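Omega transaminase (Pseudomonas sp., PDB 5LHA) probably transfers amino groups between amines and keto acids or ketones as a fold-type I, PLP-dependent class III aminotransferase, here holding its cofactor in the pyridoxamine phosphate form. Local coordinates at residues V118-G123 with L302-F307; A127-L132 with G159-G164; A285-C290 with L306-I311. All coordinates share one frame; numbering follows the deposited sequence.

Contact 1. Residues V118-G123 with L302-F307; sequences VLFSSG and LGATLF
Leu-119 and Thr-305 form a hydrogen-bonded pair where strand 118-121, part of the outermost strand within this chain of the seven-stranded mixed sheet of the fold-type I large domain, runs antiparallel to strand 303-307. Leu-119 N reaches Thr-305 O at 2.8 Å in an almost straight bond, 172° at the hydrogen, and Thr-305 N returns to Leu-119 O. Ser-121 and Gly-303 exchange a second such pair. The backbone of Val-118 is hydrogen-bonded to the second subunit. One face of this strand pair carries Val-118, Phe-120, Ala-304 and Leu-306. Val-118 and Leu-306 lie side by side, CG2 of the valine 3.9 Å from CG of the leucine, while Val-118 CG1, anti to the backbone N (chi1 -169°), sits over the centre of the Phe-120 ring and also meets Ala-304 CB. Helix 97-109 packs on that ring through Val-99, Leu-102 and Leu-106. On the other face, Leu-119 CB touches the edge of the Phe-307 ring at CE1, 3.9 Å away, and the same phenyl group meets Trp-22 of the second subunit. Gly-303, without a side chain, lies close against Ser-121, whose OG comes within 3.3 Å of Gly-303 C. Beyond the strand end, Gly-123 occupies the N-cap of helix 124-141 and touches the cofactor. Thr-305 OG1 is held by Ala-127 O of that helix and by a water, which also donates to Leu-119 O at 2.6 Å and bonds Ser-121 OG at 2.6 Å.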
loop_
_atom_site.group_PDB
_atom_site.type_symbol
_atom_site.label_atom_id
_atom_site.label_comp_id
_atom_site.label_asym_id
_atom_site.label_seq_id
_atom_site.Cartn_x
_atom_site.Cartn_y
_atom_site.Cartn_z
ATOM N N VAL A 118 -13.198 23.654 14.057
ATOM C CA VAL A 118 -11.741 23.724 14.061
ATOM C C VAL A 118 -11.200 22.505 14.793
ATOM O O VAL A 118 -11.715 22.135 15.855
ATOM C CB VAL A 118 -11.218 25.006 14.738
ATOM C CG1 VAL A 118 -9.724 25.158 14.475
ATOM C CG2 VAL A 118 -11.991 26.238 14.288
ATOM N N LEU A 119 -10.177 21.872 14.216
ATOM C CA LEU A 119 -9.352 20.894 14.917
ATOM C C LEU A 119 -7.951 21.483 15.042
ATOM O O LEU A 119 -7.222 21.588 14.048
ATOM C CB LEU A 119 -9.337 19.548 14.197
ATOM C CG LEU A 119 -9.260 18.355 15.153
ATOM C CD1 LEU A 119 -9.645 17.082 14.436
ATOM C CD2 LEU A 119 -7.871 18.215 15.770
ATOM N N PHE A 120 -7.577 21.845 16.269
ATOM C CA PHE A 120 -6.335 22.549 16.542
ATOM C C PHE A 120 -5.163 21.578 16.587
ATOM O O PHE A 120 -5.311 20.380 16.837
ATOM C CB PHE A 120 -6.424 23.309 17.873
ATOM C CG PHE A 120 -7.263 24.560 17.809
ATOM C CD1 PHE A 120 -6.799 25.700 17.170
ATOM C CD2 PHE A 120 -8.536 24.584 18.360
ATOM C CE1 PHE A 120 -7.583 26.838 17.101
ATOM C CE2 PHE A 120 -9.315 25.718 18.289
ATOM C CZ PHE A 120 -8.835 26.846 17.662
ATOM N N SER A 121 -3.980 22.128 16.349
ATOM C CA SER A 121 -2.747 21.360 16.327
ATOM C C SER A 121 -1.600 22.337 16.570
ATOM O O SER A 121 -1.816 23.425 17.116
ATOM C CB SER A 121 -2.650 20.570 15.008
ATOM O OG SER A 121 -2.571 21.434 13.882
ATOM N N SER A 122 -0.385 21.962 16.167
ATOM C CA SER A 122 0.801 22.738 16.517
ATOM C C SER A 122 1.603 23.234 15.326
ATOM O O SER A 122 2.564 23.990 15.524
ATOM C CB SER A 122 1.731 21.911 17.413
ATOM O OG SER A 122 1.098 21.583 18.635
ATOM N N GLY A 123 1.223 22.880 14.102
ATOM C CA GLY A 123 2.002 23.306 12.956
ATOM C C GLY A 123 1.287 22.956 11.674
ATOM O O GLY A 123 0.175 22.426 11.685
ATOM N N LEU A 302 1.482 26.756 16.727
ATOM C CA LEU A 302 0.054 26.487 16.651
ATOM C C LEU A 302 -0.315 26.167 15.212
ATOM O O LEU A 302 0.114 26.855 14.285
ATOM C CB LEU A 302 -0.767 27.689 17.139
ATOM C CG LEU A 302 -2.293 27.588 17.199
ATOM C CD1 LEU A 302 -2.760 26.645 18.309
ATOM C CD2 LEU A 302 -2.959 28.949 17.317
ATOM N N GLY A 303 -1.156 25.148 15.045
ATOM C CA GLY A 303 -1.744 24.849 13.761
ATOM C C GLY A 303 -3.243 24.688 13.922
ATOM O O GLY A 303 -3.753 24.500 15.027
ATOM N N ALA A 304 -3.953 24.795 12.801
ATOM C CA ALA A 304 -5.400 24.625 12.831
ATOM C C ALA A 304 -5.902 24.100 11.498
ATOM O O ALA A 304 -5.396 24.479 10.438
ATOM C CB ALA A 304 -6.129 25.931 13.180
ATOM N N THR A 305 -6.882 23.204 11.575
ATOM C CA THR A 305 -7.629 22.732 10.420
ATOM C C THR A 305 -9.095 23.081 10.630
ATOM O O THR A 305 -9.694 22.663 11.625
ATOM C CB THR A 305 -7.455 21.228 10.252
ATOM O OG1 THR A 305 -6.063 20.916 10.357
ATOM C CG2 THR A 305 -7.963 20.779 8.870
ATOM N N LEU A 306 -9.665 23.851 9.708
ATOM C CA LEU A 306 -11.073 24.237 9.778
ATOM C C LEU A 306 -11.874 23.427 8.775
ATOM O O LEU A 306 -11.400 23.148 7.674
ATOM C CB LEU A 306 -11.273 25.727 9.493
ATOM C CG LEU A 306 -10.949 26.730 10.609
ATOM C CD1 LEU A 306 -9.448 26.834 10.831
ATOM C CD2 LEU A 306 -11.542 28.094 10.294
ATOM N N PHE A 307 -13.098 23.075 9.157
ATOM C CA PHE A 307 -13.996 22.268 8.345
ATOM C C PHE A 307 -15.307 23.011 8.173
ATOM O O PHE A 307 -15.804 23.637 9.113
ATOM C CB PHE A 307 -14.232 20.897 8.986
ATOM C CG PHE A 307 -12.956 20.150 9.282
ATOM C CD1 PHE A 307 -12.226 20.414 10.429
ATOM C CD2 PHE A 307 -12.483 19.192 8.397
ATOM C CE1 PHE A 307 -11.039 19.740 10.691
ATOM C CE2 PHE A 307 -11.295 18.509 8.654
ATOM C CZ PHE A 307 -10.579 18.781 9.800
HETATM O O HOH W 1 -4.971 21.077 12.934
#

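Contact 2. Residues A127-L132 with G159-G164; sequences AVETAL and GVHMGG. With PMP (4'-deoxy-4'-aminopyridoxal-5'-phosphate), chain E.
Beside the cofactor pocket, the start of helix 162-166 is gripped by a glutamate from helix 124-141: both carboxylate oxygens of Glu-129 take backbone N-H groups of its first turn. OE1 accepts from Gly-164 N at 2.9 Å and OE2 from Gly-163 N at 3.0 Å, each through its syn lone pair, both bonds somewhat bent. The side chain leaves with CG opposite the backbone N (chi1 -156°) and then bends at chi2 (76°), which lays the carboxylate against the helix start. There OE1 also comes within 3.3 Å of His-161 CB, and the carboxylate and imidazole planes stand 75° apart. Glu-129 CB lies near the edge of that ring, whose NE2 is bonded to Asp-126. Gly-163, with no side chain, is approached closely by the carboxylate. Leu-132 CD1 packs at 3.5 Å on Gly-163 C, and Val-128 CG1 on Gly-164 CA. At the other end of segment 159-164, Gly-159 N lies 3.4 Å from PMP C6. The dimer interface is close by: OE2 also accepts from Met-162 N of the second subunit, and the two copies of His-161 stack. With N-H groups of two subunits and a helix N-terminus around it, the buried Glu-129 carboxylate is probably stabilised as the anion.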
loop_
_atom_site.group_PDB
_atom_site.type_symbol
_atom_site.label_atom_id
_atom_site.label_comp_id
_atom_site.label_asym_id
_atom_site.label_seq_id
_atom_site.Cartn_x
_atom_site.Cartn_y
_atom_site.Cartn_z
ATOM N N ALA A 127 -1.666 20.266 10.510
ATOM C CA ALA A 127 -2.916 20.686 9.884
ATOM C C ALA A 127 -3.188 19.883 8.626
ATOM O O ALA A 127 -4.332 19.512 8.350
ATOM C CB ALA A 127 -2.869 22.180 9.571
ATOM N N VAL A 128 -2.135 19.581 7.867
ATOM C CA VAL A 128 -2.283 18.790 6.652
ATOM C C VAL A 128 -2.603 17.341 7.000
ATOM O O VAL A 128 -3.549 16.749 6.459
ATOM C CB VAL A 128 -1.019 18.912 5.783
ATOM C CG1 VAL A 128 -1.034 17.876 4.670
ATOM C CG2 VAL A 128 -0.909 20.334 5.216
ATOM N N GLU A 129 -1.808 16.742 7.893
ATOM C CA GLU A 129 -2.084 15.379 8.338
ATOM C C GLU A 129 -3.517 15.243 8.831
ATOM O O GLU A 129 -4.193 14.247 8.548
ATOM C CB GLU A 129 -1.098 14.972 9.436
ATOM C CG GLU A 129 -0.903 13.459 9.563
ATOM C CD GLU A 129 -0.027 12.882 8.449
ATOM O OE1 GLU A 129 0.247 13.608 7.473
ATOM O OE2 GLU A 129 0.391 11.704 8.547
ATOM N N THR A 130 -3.983 16.233 9.592
ATOM C CA THR A 130 -5.349 16.236 10.100
ATOM C C THR A 130 -6.371 16.317 8.968
ATOM O O THR A 130 -7.383 15.606 8.981
ATOM C CB THR A 130 -5.512 17.410 11.066
ATOM O OG1 THR A 130 -4.580 17.253 12.141
ATOM C CG2 THR A 130 -6.922 17.465 11.643
ATOM N N ALA A 131 -6.117 17.168 7.972
ATOM C CA ALA A 131 -7.043 17.294 6.849
ATOM C C ALA A 131 -7.182 15.987 6.082
ATOM O O ALA A 131 -8.267 15.673 5.579
ATOM C CB ALA A 131 -6.582 18.407 5.906
ATOM N N LEU A 132 -6.090 15.228 5.948
ATOM C CA LEU A 132 -6.142 13.976 5.195
ATOM C C LEU A 132 -6.955 12.911 5.919
ATOM O O LEU A 132 -7.845 12.302 5.331
ATOM C CB LEU A 132 -4.727 13.470 4.927
ATOM C CG LEU A 132 -3.909 14.418 4.055
ATOM C CD1 LEU A 132 -2.476 13.930 3.900
ATOM C CD2 LEU A 132 -4.587 14.592 2.689
ATOM N N GLY A 159 4.101 19.683 4.095
ATOM C CA GLY A 159 4.697 19.196 5.325
ATOM C C GLY A 159 5.350 17.832 5.201
ATOM O O GLY A 159 5.429 17.232 4.125
ATOM N N VAL A 160 5.788 17.309 6.354
ATOM C CA VAL A 160 6.678 16.147 6.369
ATOM C C VAL A 160 6.224 15.045 7.322
ATOM O O VAL A 160 6.990 14.116 7.598
ATOM C CB VAL A 160 8.119 16.560 6.722
ATOM C CG1 VAL A 160 8.674 17.518 5.690
ATOM C CG2 VAL A 160 8.164 17.181 8.100
ATOM N N HIS A 161 4.985 15.107 7.808
ATOM C CA HIS A 161 4.392 13.890 8.338
ATOM C C HIS A 161 4.132 12.957 7.158
ATOM O O HIS A 161 4.111 13.390 6.002
ATOM C CB HIS A 161 3.107 14.193 9.115
ATOM C CG HIS A 161 3.299 15.098 10.299
ATOM N ND1 HIS A 161 4.454 15.132 11.046
ATOM C CD2 HIS A 161 2.474 16.020 10.852
ATOM C CE1 HIS A 161 4.332 16.024 12.013
ATOM N NE2 HIS A 161 3.141 16.584 11.912
ATOM N N MET A 162 3.938 11.666 7.441
ATOM C CA MET A 162 3.937 10.700 6.347
ATOM C C MET A 162 2.795 10.939 5.368
ATOM O O MET A 162 2.999 10.886 4.149
ATOM C CB MET A 162 3.892 9.274 6.886
ATOM C CG MET A 162 5.262 8.767 7.298
ATOM S SD MET A 162 5.261 7.025 7.742
ATOM C CE MET A 162 7.019 6.685 7.866
ATOM N N GLY A 163 1.603 11.246 5.874
ATOM C CA GLY A 163 0.494 11.612 5.011
ATOM C C GLY A 163 0.841 12.793 4.127
ATOM O O GLY A 163 0.759 12.699 2.901
ATOM N N GLY A 164 1.245 13.906 4.743
ATOM C CA GLY A 164 1.604 15.087 3.972
ATOM C C GLY A 164 2.798 14.872 3.061
ATOM O O GLY A 164 2.866 15.447 1.970
HETATM N N1 PMP E . 2.184 23.262 3.914
HETATM C C2 PMP E . 2.726 24.471 3.510
HETATM C C2A PMP E . 2.182 25.205 2.314
HETATM C C3 PMP E . 3.990 24.807 3.973
HETATM O O3 PMP E . 4.722 25.779 3.345
HETATM C C4 PMP E . 4.520 24.141 5.077
HETATM C C4A PMP E . 5.864 24.564 5.630
HETATM N N4A PMP E . 6.484 25.544 4.762
HETATM C C5 PMP E . 3.817 23.085 5.661
HETATM C C6 PMP E . 2.636 22.652 5.059
HETATM C C5A PMP E . 4.349 22.434 6.928
HETATM O O4P PMP E . 4.431 23.380 7.982
HETATM P P PMP E . 5.244 23.092 9.350
HETATM O O1P PMP E . 6.702 23.408 9.068
HETATM O O2P PMP E . 4.726 24.031 10.419
HETATM O O3P PMP E . 5.127 21.652 9.804
#

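Contact 3. Residues A285-C290 with L306-I311; sequences APDILC and LFNQRI
Strands 288-290 and 306-308 run antiparallel, their axes 5.0 Å apart at closest approach and 169° between their directions, as the two arms of a beta hairpin. Leu-289 and Leu-306 are the hydrogen-bonded pair: Leu-306 N gives to Leu-289 O at 2.9 Å, and Leu-289 N returns to Leu-306 O. A weak bond from Asn-308 N to Asp-287 O extends the pairing. On the face of Ile-288, its CG1 meets Ile-311 CD1 at 3.5 Å, the two side chains crossing at about a right angle, and also touches Phe-307 CD2. Asn-308 is the N-cap of helix 309-316, OD1 accepting from Ile-311 N at 3.1 Å. With chi1 at 61° the amide turns its ND2 to Asp-287 OD1, 3.2 Å away; that donor meets the anti side of the oxygen, and the carboxylate and amide planes are nearly perpendicular. Arg-310, its chain extended, brings NH1 to the same OD1 at 3.4 Å as a salt bridge. Asp-287 OD2 pairs with Arg-251 and Leu-261 N, while Gly-258 O holds Arg-310 NH2. The buried Asp-287 thus has both oxygens engaged, and two arginines would probably keep it ionised.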
loop_
_atom_site.group_PDB
_atom_site.type_symbol
_atom_site.label_atom_id
_atom_site.label_comp_id
_atom_site.label_asym_id
_atom_site.label_seq_id
_atom_site.Cartn_x
_atom_site.Cartn_y
_atom_site.Cartn_z
ATOM N N ALA A 285 -14.309 29.334 -2.211
ATOM C CA ALA A 285 -14.514 28.747 -0.898
ATOM C C ALA A 285 -14.138 27.272 -0.945
ATOM O O ALA A 285 -14.872 26.473 -1.548
ATOM C CB ALA A 285 -15.962 28.911 -0.449
ATOM N N PRO A 286 -13.017 26.867 -0.366
ATOM C CA PRO A 286 -12.693 25.440 -0.287
ATOM C C PRO A 286 -13.505 24.762 0.810
ATOM O O PRO A 286 -14.219 25.399 1.576
ATOM C CB PRO A 286 -11.199 25.438 0.038
ATOM C CG PRO A 286 -10.990 26.717 0.778
ATOM C CD PRO A 286 -11.953 27.715 0.191
ATOM N N ASP A 287 -13.402 23.435 0.860
ATOM C CA ASP A 287 -14.106 22.685 1.892
ATOM C C ASP A 287 -13.340 22.673 3.211
ATOM O O ASP A 287 -13.964 22.639 4.277
ATOM C CB ASP A 287 -14.364 21.242 1.425
ATOM C CG ASP A 287 -15.304 21.164 0.227
ATOM O OD1 ASP A 287 -16.530 21.293 0.424
ATOM O OD2 ASP A 287 -14.826 20.968 -0.906
ATOM N N ILE A 288 -12.004 22.691 3.162
ATOM C CA ILE A 288 -11.140 22.601 4.339
ATOM C C ILE A 288 -10.023 23.635 4.225
ATOM O O ILE A 288 -9.498 23.871 3.132
ATOM C CB ILE A 288 -10.541 21.183 4.493
ATOM C CG1 ILE A 288 -11.652 20.142 4.640
ATOM C CG2 ILE A 288 -9.583 21.126 5.687
ATOM C CD1 ILE A 288 -11.156 18.722 4.612
ATOM N N LEU A 289 -9.676 24.264 5.354
ATOM C CA LEU A 289 -8.531 25.168 5.462
ATOM C C LEU A 289 -7.480 24.568 6.381
ATOM O O LEU A 289 -7.817 24.074 7.461
ATOM C CB LEU A 289 -8.933 26.534 6.017
ATOM C CG LEU A 289 -9.935 27.338 5.203
ATOM C CD1 LEU A 289 -10.262 28.633 5.945
ATOM C CD2 LEU A 289 -9.371 27.611 3.813
ATOM N N CYS A 290 -6.216 24.614 5.948
ATOM C CA CYS A 290 -5.052 24.262 6.763
ATOM C C CYS A 290 -4.237 25.515 7.081
ATOM O O CYS A 290 -3.776 26.207 6.165
ATOM C CB CYS A 290 -4.182 23.225 6.046
ATOM S SG CYS A 290 -4.989 21.654 5.628
ATOM N N LEU A 306 -9.665 23.851 9.708
ATOM C CA LEU A 306 -11.073 24.237 9.778
ATOM C C LEU A 306 -11.874 23.427 8.775
ATOM O O LEU A 306 -11.400 23.148 7.674
ATOM C CB LEU A 306 -11.273 25.727 9.493
ATOM C CG LEU A 306 -10.949 26.730 10.609
ATOM C CD1 LEU A 306 -9.448 26.834 10.831
ATOM C CD2 LEU A 306 -11.542 28.094 10.294
ATOM N N PHE A 307 -13.098 23.075 9.157
ATOM C CA PHE A 307 -13.996 22.268 8.345
ATOM C C PHE A 307 -15.307 23.011 8.173
ATOM O O PHE A 307 -15.804 23.637 9.113
ATOM C CB PHE A 307 -14.232 20.897 8.986
ATOM C CG PHE A 307 -12.956 20.150 9.282
ATOM C CD1 PHE A 307 -12.226 20.414 10.429
ATOM C CD2 PHE A 307 -12.483 19.192 8.397
ATOM C CE1 PHE A 307 -11.039 19.740 10.691
ATOM C CE2 PHE A 307 -11.295 18.509 8.654
ATOM C CZ PHE A 307 -10.579 18.781 9.800
ATOM N N ASN A 308 -15.860 22.951 6.967
ATOM C CA ASN A 308 -17.084 23.686 6.707
ATOM C C ASN A 308 -18.291 22.923 7.255
ATOM O O ASN A 308 -18.178 21.796 7.747
ATOM C CB ASN A 308 -17.205 23.992 5.209
ATOM C CG ASN A 308 -17.272 22.741 4.340
ATOM O OD1 ASN A 308 -17.335 21.624 4.836
ATOM N ND2 ASN A 308 -17.236 22.935 3.030
ATOM N N GLN A 309 -19.458 23.576 7.180
ATOM C CA GLN A 309 -20.691 23.010 7.722
ATOM C C GLN A 309 -21.030 21.681 7.061
ATOM O O GLN A 309 -21.482 20.748 7.732
ATOM C CB GLN A 309 -21.843 23.999 7.542
ATOM C CG GLN A 309 -23.069 23.734 8.414
ATOM C CD GLN A 309 -22.898 24.181 9.857
ATOM O OE1 GLN A 309 -22.624 25.353 10.126
ATOM N NE2 GLN A 309 -23.075 23.253 10.794
ATOM N N ARG A 310 -20.848 21.588 5.742
ATOM C CA ARG A 310 -21.054 20.332 5.026
ATOM C C ARG A 310 -20.358 19.166 5.724
ATOM O O ARG A 310 -20.999 18.190 6.131
ATOM C CB ARG A 310 -20.550 20.475 3.589
ATOM C CG ARG A 310 -20.510 19.177 2.804
ATOM C CD ARG A 310 -19.661 19.320 1.551
ATOM N NE ARG A 310 -19.449 18.036 0.878
ATOM C CZ ARG A 310 -18.913 17.890 -0.333
ATOM N NH1 ARG A 310 -18.530 18.946 -1.037
ATOM N NH2 ARG A 310 -18.761 16.676 -0.846
ATOM N N ILE A 311 -19.038 19.274 5.888
ATOM C CA ILE A 311 -18.242 18.218 6.512
ATOM C C ILE A 311 -18.622 18.041 7.978
ATOM O O ILE A 311 -18.728 16.915 8.476
ATOM C CB ILE A 311 -16.744 18.541 6.348
ATOM C CG1 ILE A 311 -16.348 18.511 4.873
ATOM C CG2 ILE A 311 -15.863 17.575 7.160
ATOM C CD1 ILE A 311 -15.045 19.242 4.572
#

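Contacts 1 and 3 lie on opposite edges of strand 303-308 and share Leu-306 and Phe-307; their centres are 12 Å apart. Thr-305 faces contact 3 too, its CG2 3.6 Å from Ile-288 CG2. Contact 2 lies against the sheet through helix 124-141, which follows strand 115-121 directly. Its centre is 11 Å from that of contact 1, and Ala-131 CB of the helix packs 3.6 Å from Cys-290 SG of contact 3. The cofactor site is approached by Gly-123 of contact 1 and Gly-159 of contact 2, both pocket residues, whereas the Leu-289 side chain of contact 3 stays about 12 Å from a bound PMP. All three contacts touch the second subunit.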